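Local coordinates for protein esterase (uncultured bacterium pCosCE1, PDB 7ATL) that hydrolyses carboxylic esters as a family VIII carboxylesterase of beta-lactamase-like fold and also shows promiscuous acyltransferase activity, at residues E307-G312 and T336-G341; V66-I71 and F169-A174. All blocks are in the same frame, centred on the assembly; numbering follows the deposited sequence.

Contact 1 of 2, residues E307-G312 and T336-G341; sequences ETQGPG and TLQWGG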
ATOM      1  N   GLU A 307     -15.580  -7.763   2.990  1.00 29.73           N
ATOM      2  CA  GLU A 307     -15.759  -6.366   3.483  1.00 30.74           C
ATOM      3  C   GLU A 307     -14.415  -5.648   3.628  1.00 29.97           C
ATOM      4  O   GLU A 307     -14.194  -5.006   4.666  1.00 29.19           O
ATOM      5  CB  GLU A 307     -16.503  -6.351   4.823  1.00 32.15           C
ATOM      6  CG  GLU A 307     -17.898  -6.946   4.715  1.00 36.21           C
ATOM      7  CD  GLU A 307     -18.898  -6.635   5.819  1.00 36.76           C
ATOM      8  OE1 GLU A 307     -18.550  -5.895   6.780  1.00 36.10           O
ATOM      9  OE2 GLU A 307     -20.040  -7.124   5.685  1.00 35.73           O
ATOM     10  N   THR A 308     -13.558  -5.689   2.618  1.00 27.48           N
ATOM     11  CA  THR A 308     -12.136  -5.343   2.819  1.00 28.87           C
ATOM     12  C   THR A 308     -11.936  -3.838   3.069  1.00 29.27           C
ATOM     13  O   THR A 308     -10.898  -3.484   3.642  1.00 32.25           O
ATOM     14  CB  THR A 308     -11.318  -5.857   1.645  1.00 30.60           C
ATOM     15  OG1 THR A 308     -11.701  -4.996   0.579  1.00 28.45           O
ATOM     16  CG2 THR A 308     -11.570  -7.326   1.376  1.00 32.09           C
ATOM     17  N   GLN A 309     -12.859  -2.988   2.622  1.00 29.94           N
ATOM     18  CA  GLN A 309     -12.967  -1.549   2.979  1.00 29.39           C
ATOM     19  C   GLN A 309     -14.367  -1.304   3.540  1.00 31.12           C
ATOM     20  O   GLN A 309     -14.954  -0.242   3.255  1.00 31.53           O
ATOM     21  CB  GLN A 309     -12.795  -0.649   1.758  1.00 30.36           C
ATOM     22  CG  GLN A 309     -11.524  -0.914   0.971  1.00 30.48           C
ATOM     23  CD  GLN A 309     -10.366  -0.167   1.572  1.00 28.70           C
ATOM     24  OE1 GLN A 309      -9.990   0.894   1.094  1.00 32.51           O
ATOM     25  NE2 GLN A 309      -9.822  -0.697   2.652  1.00 29.47           N
ATOM     26  N   GLY A 310     -14.877  -2.253   4.319  1.00 30.74           N
ATOM     27  CA  GLY A 310     -16.284  -2.250   4.733  1.00 34.08           C
ATOM     28  C   GLY A 310     -17.158  -2.895   3.662  1.00 37.29           C
ATOM     29  O   GLY A 310     -16.644  -3.396   2.643  1.00 33.08           O
ATOM     30  N   PRO A 311     -18.498  -2.893   3.880  1.00 37.76           N
ATOM     31  CA  PRO A 311     -19.436  -3.589   2.993  1.00 37.28           C
ATOM     32  C   PRO A 311     -19.261  -3.149   1.527  1.00 37.98           C
ATOM     33  O   PRO A 311     -19.093  -1.960   1.304  1.00 35.61           O
ATOM     34  CB  PRO A 311     -20.815  -3.175   3.532  1.00 37.51           C
ATOM     35  CG  PRO A 311     -20.558  -2.820   4.991  1.00 37.37           C
ATOM     36  CD  PRO A 311     -19.174  -2.203   4.995  1.00 37.41           C
ATOM     37  N   GLY A 312     -19.261  -4.117   0.600  1.00 34.42           N
ATOM     38  CA  GLY A 312     -19.344  -3.919  -0.859  1.00 32.92           C
ATOM     39  C   GLY A 312     -18.010  -4.144  -1.539  1.00 30.54           C
ATOM     40  O   GLY A 312     -17.942  -4.112  -2.769  1.00 29.56           O
ATOM     41  N   THR A 336     -13.912  -0.327  -9.258  1.00 27.19           N
ATOM     42  CA  THR A 336     -12.949   0.581  -8.600  1.00 26.53           C
ATOM     43  C   THR A 336     -11.939  -0.264  -7.826  1.00 26.35           C
ATOM     44  O   THR A 336     -12.357  -1.193  -7.122  1.00 26.60           O
ATOM     45  CB  THR A 336     -13.657   1.575  -7.681  1.00 26.34           C
ATOM     46  OG1 THR A 336     -14.258   2.548  -8.524  1.00 27.96           O
ATOM     47  CG2 THR A 336     -12.719   2.287  -6.740  1.00 26.83           C
ATOM     48  N   LEU A 337     -10.658   0.009  -8.034  1.00 26.32           N
ATOM     49  CA  LEU A 337      -9.541  -0.609  -7.286  1.00 26.33           C
ATOM     50  C   LEU A 337      -9.040   0.453  -6.318  1.00 27.26           C
ATOM     51  O   LEU A 337      -8.790   1.571  -6.781  1.00 27.27           O
ATOM     52  CB  LEU A 337      -8.444  -1.045  -8.260  1.00 25.79           C
ATOM     53  CG  LEU A 337      -7.364  -1.942  -7.657  1.00 26.41           C
ATOM     54  CD1 LEU A 337      -7.931  -3.325  -7.356  1.00 26.83           C
ATOM     55  CD2 LEU A 337      -6.154  -2.039  -8.579  1.00 27.01           C
ATOM     56  N   GLN A 338      -8.911   0.123  -5.034  1.00 26.74           N
ATOM     57  CA  GLN A 338      -8.529   1.102  -3.988  1.00 25.76           C
ATOM     58  C   GLN A 338      -7.705   0.419  -2.911  1.00 24.93           C
ATOM     59  O   GLN A 338      -8.000  -0.725  -2.576  1.00 24.38           O
ATOM     60  CB  GLN A 338      -9.779   1.677  -3.327  1.00 26.56           C
ATOM     61  CG  GLN A 338      -9.501   2.582  -2.130  1.00 26.54           C
ATOM     62  CD  GLN A 338     -10.783   3.242  -1.696  1.00 27.02           C
ATOM     63  OE1 GLN A 338     -11.256   4.169  -2.318  1.00 27.25           O
ATOM     64  NE2 GLN A 338     -11.383   2.747  -0.633  1.00 28.51           N
ATOM     65  N   TRP A 339      -6.760   1.147  -2.343  1.00 25.83           N
ATOM     66  CA  TRP A 339      -6.113   0.784  -1.060  1.00 27.39           C
ATOM     67  C   TRP A 339      -5.461   2.042  -0.486  1.00 28.51           C
ATOM     68  O   TRP A 339      -5.698   3.130  -1.065  1.00 28.60           O
ATOM     69  CB  TRP A 339      -5.129  -0.368  -1.291  1.00 27.12           C
ATOM     70  CG  TRP A 339      -4.954  -1.249  -0.103  1.00 24.57           C
ATOM     71  CD1 TRP A 339      -3.791  -1.483   0.553  1.00 24.00           C
ATOM     72  CD2 TRP A 339      -5.969  -2.005   0.571  1.00 26.13           C
ATOM     73  NE1 TRP A 339      -4.009  -2.323   1.601  1.00 24.29           N
ATOM     74  CE2 TRP A 339      -5.339  -2.652   1.650  1.00 26.53           C
ATOM     75  CE3 TRP A 339      -7.342  -2.209   0.379  1.00 27.22           C
ATOM     76  CZ2 TRP A 339      -6.038  -3.482   2.532  1.00 26.83           C
ATOM     77  CZ3 TRP A 339      -8.034  -3.025   1.249  1.00 26.99           C
ATOM     78  CH2 TRP A 339      -7.384  -3.657   2.309  1.00 27.76           C
ATOM     79  N   GLY A 340      -4.719   1.917   0.614  1.00 28.85           N
ATOM     80  CA  GLY A 340      -4.106   3.065   1.311  1.00 30.12           C
ATOM     81  C   GLY A 340      -2.767   2.716   1.946  1.00 30.50           C
ATOM     82  O   GLY A 340      -2.085   1.782   1.433  1.00 28.88           O
ATOM     83  N   GLY A 341      -2.436   3.425   3.039  1.00 28.54           N
ATOM     84  CA  GLY A 341      -1.190   3.274   3.821  1.00 28.49           C
ATOM     85  C   GLY A 341      -1.330   3.857   5.211  1.00 28.27           C
ATOM     86  O   GLY A 341      -1.823   4.986   5.341  1.00 26.81           O
TER
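The side-chain amide of Gln309 lies obliquely against the six-membered ring of the Trp339 indole, the two planes 31° apart, with Gln309 NE2 3.3 Å from Trp339 CZ3. Thr308 O reaches the same part of the ring, also obliquely, 3.8 Å from Trp339 CH2. The amide's rotation is fixed from two ends. Gln309 NE2 donates almost linearly to Thr308 O at 3.1 Å, the acceptor lying in the amide plane. Gln309 OE1 accepts from Gln338 NE2 at 2.9 Å, with an angle of 165° at the hydrogen. That donor is tilted only slightly from the carbonyl plane. The bend at chi2 of Gln309 (-84°) folds its amide back toward Thr308 O, whereas Gln338 reaches over from the strand with an extended chain. A second glutamine, Gln332, donates to Gln338 OE1, and Thr308 OG1 bonds to Gly314 O. Trp339 NE1 is turned to the other contact, bonding Tyr171 OH, and Phe315 meets the indole edge-to-face. The contact thus pins the loop between helix 291-297 and strand 313-315 to strand 337-341 of the antiparallel sheet, across strand 320-322, whose Ala320 is touched by Thr308, Gln309 and Trp339.

Contact 2 of 2, residues V66-I71 and F169-A174; sequences VSKPYI and FRYSLA
Lys68 and Tyr171 approach from opposite directions, and the lysine's outer chain meets the phenol end of the tyrosine. Three consecutive lysine atoms lie near the hydroxyl: Lys68 CD and Lys68 CE are each 3.4 Å from Tyr171 OH, and Lys68 NZ is 3.1 Å from it. Lys68 NZ sits obliquely to the ring, 3.7 Å from Tyr171 CZ. Lys68 CE packs on the CE1-CZ side, 3.8 Å from Tyr171 CE1 and 3.7 Å from Tyr171 CZ. The lysine chain runs extended as far as CE and then bends at chi4 (82°), which turns NZ off the line of the chain and beside the phenol oxygen. Tyr171, for its part, has its CG anti to the backbone N (chi1 -163°), carrying the ring from the loop in toward the helix.

Lys68 NZ is also hydrogen-bonded to Tyr123 OH, Gly264 O and Ser65 OG, and Tyr171 OH to Ser65 OG; Ser65 and Lys68 fit the SxxK pattern at a helix start, with Tyr123 as the second hydroxyl on the lysine, consistent with the active-site cluster of serine beta-lactamases and family VIII esterases. A bound glycol near Tyr171, probably from the crystallisation liquor, agrees with a pocket there.

On another side of the lysine, Ser172 O lies 4.1 Å from Lys68 CE. Ser172 OG accepts from Ala174 N, two residues on (2.9 Å), in an ST turn, and also bonds His117 ND1. Leu173 is the N-cap residue of the helix that follows. The contact therefore joins the first turn of helix 67-80 to the loop leading into helix 174-186, whose Ile175 is touched by Lys68 and Ile71, while Val66 and Pro69 pack on Trp347 of strand 345-350.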
ATOM      1  N   VAL A  66       1.254   1.406   0.518  1.00 25.78           N
ATOM      2  CA  VAL A  66       1.283   1.838  -0.905  1.00 25.09           C
ATOM      3  C   VAL A  66       2.442   1.122  -1.603  1.00 23.31           C
ATOM      4  O   VAL A  66       2.445   1.113  -2.837  1.00 25.25           O
ATOM      5  CB  VAL A  66       1.313   3.367  -1.072  1.00 24.16           C
ATOM      6  CG1 VAL A  66       1.394   3.775  -2.536  1.00 23.72           C
ATOM      7  CG2 VAL A  66       0.099   3.983  -0.409  1.00 23.74           C
ATOM      8  N   SER A  67       3.311   0.455  -0.853  1.00 24.46           N
ATOM      9  CA  SER A  67       4.364  -0.467  -1.373  1.00 26.49           C
ATOM     10  C   SER A  67       3.736  -1.669  -2.113  1.00 25.77           C
ATOM     11  O   SER A  67       4.350  -2.185  -3.070  1.00 25.79           O
ATOM     12  CB  SER A  67       5.292  -0.950  -0.246  1.00 28.10           C
ATOM     13  OG  SER A  67       5.836   0.120   0.535  1.00 27.90           O
ATOM     14  N   LYS A  68       2.571  -2.136  -1.680  1.00 24.33           N
ATOM     15  CA  LYS A  68       1.953  -3.403  -2.167  1.00 25.44           C
ATOM     16  C   LYS A  68       1.620  -3.360  -3.663  1.00 25.38           C
ATOM     17  O   LYS A  68       1.967  -4.287  -4.402  1.00 24.92           O
ATOM     18  CB  LYS A  68       0.735  -3.720  -1.294  1.00 25.61           C
ATOM     19  CG  LYS A  68       1.147  -4.115   0.111  1.00 25.57           C
ATOM     20  CD  LYS A  68       0.017  -4.456   1.011  1.00 26.58           C
ATOM     21  CE  LYS A  68       0.514  -5.208   2.239  1.00 27.80           C
ATOM     22  NZ  LYS A  68       1.049  -4.290   3.275  1.00 26.81           N
ATOM     23  N   PRO A  69       0.871  -2.353  -4.175  1.00 25.42           N
ATOM     24  CA  PRO A  69       0.526  -2.330  -5.595  1.00 26.37           C
ATOM     25  C   PRO A  69       1.774  -2.238  -6.487  1.00 26.43           C
ATOM     26  O   PRO A  69       1.768  -2.858  -7.533  1.00 26.82           O
ATOM     27  CB  PRO A  69      -0.427  -1.147  -5.757  1.00 24.06           C
ATOM     28  CG  PRO A  69      -0.220  -0.339  -4.518  1.00 25.14           C
ATOM     29  CD  PRO A  69       0.193  -1.296  -3.427  1.00 24.23           C
ATOM     30  N   TYR A  70       2.808  -1.535  -6.016  1.00 25.93           N
ATOM     31  CA  TYR A  70       4.149  -1.490  -6.649  1.00 24.93           C
ATOM     32  C   TYR A  70       4.693  -2.911  -6.855  1.00 25.52           C
ATOM     33  O   TYR A  70       5.104  -3.234  -7.986  1.00 24.77           O
ATOM     34  CB  TYR A  70       5.099  -0.609  -5.835  1.00 23.40           C
ATOM     35  CG  TYR A  70       5.066   0.847  -6.236  1.00 23.75           C
ATOM     36  CD1 TYR A  70       5.306   1.236  -7.541  1.00 23.07           C
ATOM     37  CD2 TYR A  70       4.769   1.839  -5.321  1.00 23.46           C
ATOM     38  CE1 TYR A  70       5.284   2.564  -7.921  1.00 22.54           C
ATOM     39  CE2 TYR A  70       4.734   3.174  -5.676  1.00 22.22           C
ATOM     40  CZ  TYR A  70       5.004   3.533  -6.980  1.00 22.76           C
ATOM     41  OH  TYR A  70       4.970   4.838  -7.341  1.00 23.07           O
ATOM     42  N   ILE A  71       4.729  -3.739  -5.806  1.00 26.69           N
ATOM     43  CA  ILE A  71       5.407  -5.066  -5.871  1.00 26.39           C
ATOM     44  C   ILE A  71       4.441  -6.074  -6.503  1.00 27.54           C
ATOM     45  O   ILE A  71       4.933  -6.989  -7.227  1.00 28.27           O
ATOM     46  CB  ILE A  71       5.948  -5.510  -4.504  1.00 26.78           C
ATOM     47  CG1 ILE A  71       6.873  -4.457  -3.898  1.00 26.58           C
ATOM     48  CG2 ILE A  71       6.647  -6.856  -4.617  1.00 27.57           C
ATOM     49  CD1 ILE A  71       8.104  -4.183  -4.712  1.00 26.69           C
ATOM     50  N   PHE A 169      -9.790 -14.172   3.372  1.00 26.59           N
ATOM     51  CA  PHE A 169      -8.965 -12.951   3.325  1.00 27.14           C
ATOM     52  C   PHE A 169      -8.536 -12.588   4.740  1.00 25.55           C
ATOM     53  O   PHE A 169      -9.378 -12.608   5.635  1.00 25.53           O
ATOM     54  CB  PHE A 169      -9.752 -11.800   2.713  1.00 27.52           C
ATOM     55  CG  PHE A 169      -9.025 -10.482   2.706  1.00 28.31           C
ATOM     56  CD1 PHE A 169      -8.197 -10.138   1.652  1.00 28.20           C
ATOM     57  CD2 PHE A 169      -9.238  -9.555   3.712  1.00 27.38           C
ATOM     58  CE1 PHE A 169      -7.578  -8.899   1.619  1.00 28.04           C
ATOM     59  CE2 PHE A 169      -8.617  -8.319   3.675  1.00 27.32           C
ATOM     60  CZ  PHE A 169      -7.775  -8.001   2.638  1.00 27.31           C
ATOM     61  N   ARG A 170      -7.249 -12.295   4.900  1.00 25.82           N
ATOM     62  CA  ARG A 170      -6.629 -11.775   6.140  1.00 24.43           C
ATOM     63  C   ARG A 170      -5.415 -10.959   5.709  1.00 23.45           C
ATOM     64  O   ARG A 170      -4.454 -11.550   5.160  1.00 20.87           O
ATOM     65  CB  ARG A 170      -6.264 -12.895   7.120  1.00 24.74           C
ATOM     66  CG  ARG A 170      -5.984 -12.410   8.544  1.00 25.35           C
ATOM     67  CD  ARG A 170      -5.326 -13.517   9.358  1.00 26.88           C
ATOM     68  NE  ARG A 170      -6.315 -14.553   9.600  1.00 28.54           N
ATOM     69  CZ  ARG A 170      -7.224 -14.522  10.583  1.00 29.58           C
ATOM     70  NH1 ARG A 170      -7.241 -13.531  11.456  1.00 26.91           N
ATOM     71  NH2 ARG A 170      -8.107 -15.493  10.700  1.00 28.53           N
ATOM     72  N   TYR A 171      -5.484  -9.649   5.946  1.00 22.45           N
ATOM     73  CA  TYR A 171      -4.425  -8.692   5.561  1.00 23.69           C
ATOM     74  C   TYR A 171      -3.122  -9.165   6.184  1.00 24.47           C
ATOM     75  O   TYR A 171      -3.134  -9.496   7.363  1.00 26.24           O
ATOM     76  CB  TYR A 171      -4.776  -7.282   6.013  1.00 23.58           C
ATOM     77  CG  TYR A 171      -3.980  -6.214   5.332  1.00 23.59           C
ATOM     78  CD1 TYR A 171      -3.812  -6.198   3.959  1.00 24.61           C
ATOM     79  CD2 TYR A 171      -3.436  -5.187   6.062  1.00 25.49           C
ATOM     80  CE1 TYR A 171      -3.093  -5.199   3.326  1.00 25.00           C
ATOM     81  CE2 TYR A 171      -2.702  -4.185   5.451  1.00 27.07           C
ATOM     82  CZ  TYR A 171      -2.534  -4.186   4.079  1.00 26.89           C
ATOM     83  OH  TYR A 171      -1.828  -3.169   3.513  1.00 28.24           O
ATOM     84  N   SER A 172      -2.040  -9.206   5.415  1.00 24.55           N
ATOM     85  CA  SER A 172      -0.909 -10.079   5.776  1.00 23.27           C
ATOM     86  C   SER A 172       0.436  -9.548   5.280  1.00 23.82           C
ATOM     87  O   SER A 172       0.506  -8.619   4.476  1.00 22.80           O
ATOM     88  CB  SER A 172      -1.173 -11.465   5.274  1.00 24.09           C
ATOM     89  OG  SER A 172      -0.876 -11.559   3.893  1.00 26.41           O
ATOM     90  N   LEU A 173       1.480 -10.185   5.794  1.00 25.35           N
ATOM     91  CA  LEU A 173       2.869 -10.121   5.301  1.00 24.00           C
ATOM     92  C   LEU A 173       3.015 -10.811   3.944  1.00 21.96           C
ATOM     93  O   LEU A 173       4.156 -11.003   3.540  1.00 19.95           O
ATOM     94  CB  LEU A 173       3.730 -10.827   6.346  1.00 25.50           C
ATOM     95  CG  LEU A 173       4.116  -9.967   7.548  1.00 25.70           C
ATOM     96  CD1 LEU A 173       4.685 -10.841   8.664  1.00 26.27           C
ATOM     97  CD2 LEU A 173       5.110  -8.898   7.120  1.00 24.25           C
ATOM     98  N   ALA A 174       1.931 -11.151   3.252  1.00 20.79           N
ATOM     99  CA  ALA A 174       2.028 -11.942   2.004  1.00 21.89           C
ATOM    100  C   ALA A 174       2.898 -11.218   0.981  1.00 20.48           C
ATOM    101  O   ALA A 174       3.576 -11.913   0.205  1.00 19.38           O
ATOM    102  CB  ALA A 174       0.668 -12.246   1.416  1.00 22.64           C
TER

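Contact 2 is the more central, its centre about 6 Å from that of the chain against about 12 Å for contact 1, and two of its three touching residues are buried; contact 1 is only partly buried. They hold different elements: a sheet strand and a loop in contact 1, a helix start and a loop in contact 2. Contact 1 relies on a glutamine amide bonded to another and packed obliquely on an indole, contact 2 on a lysine and a phenol that also bond surrounding groups. The two adjoin through a probable hydrogen bond of 3.0 Å between Trp339 NE1 and Tyr171 OH, while Gly340 O against Val66 CG2 and Thr308 CG2 against Phe169 CE2 add packing.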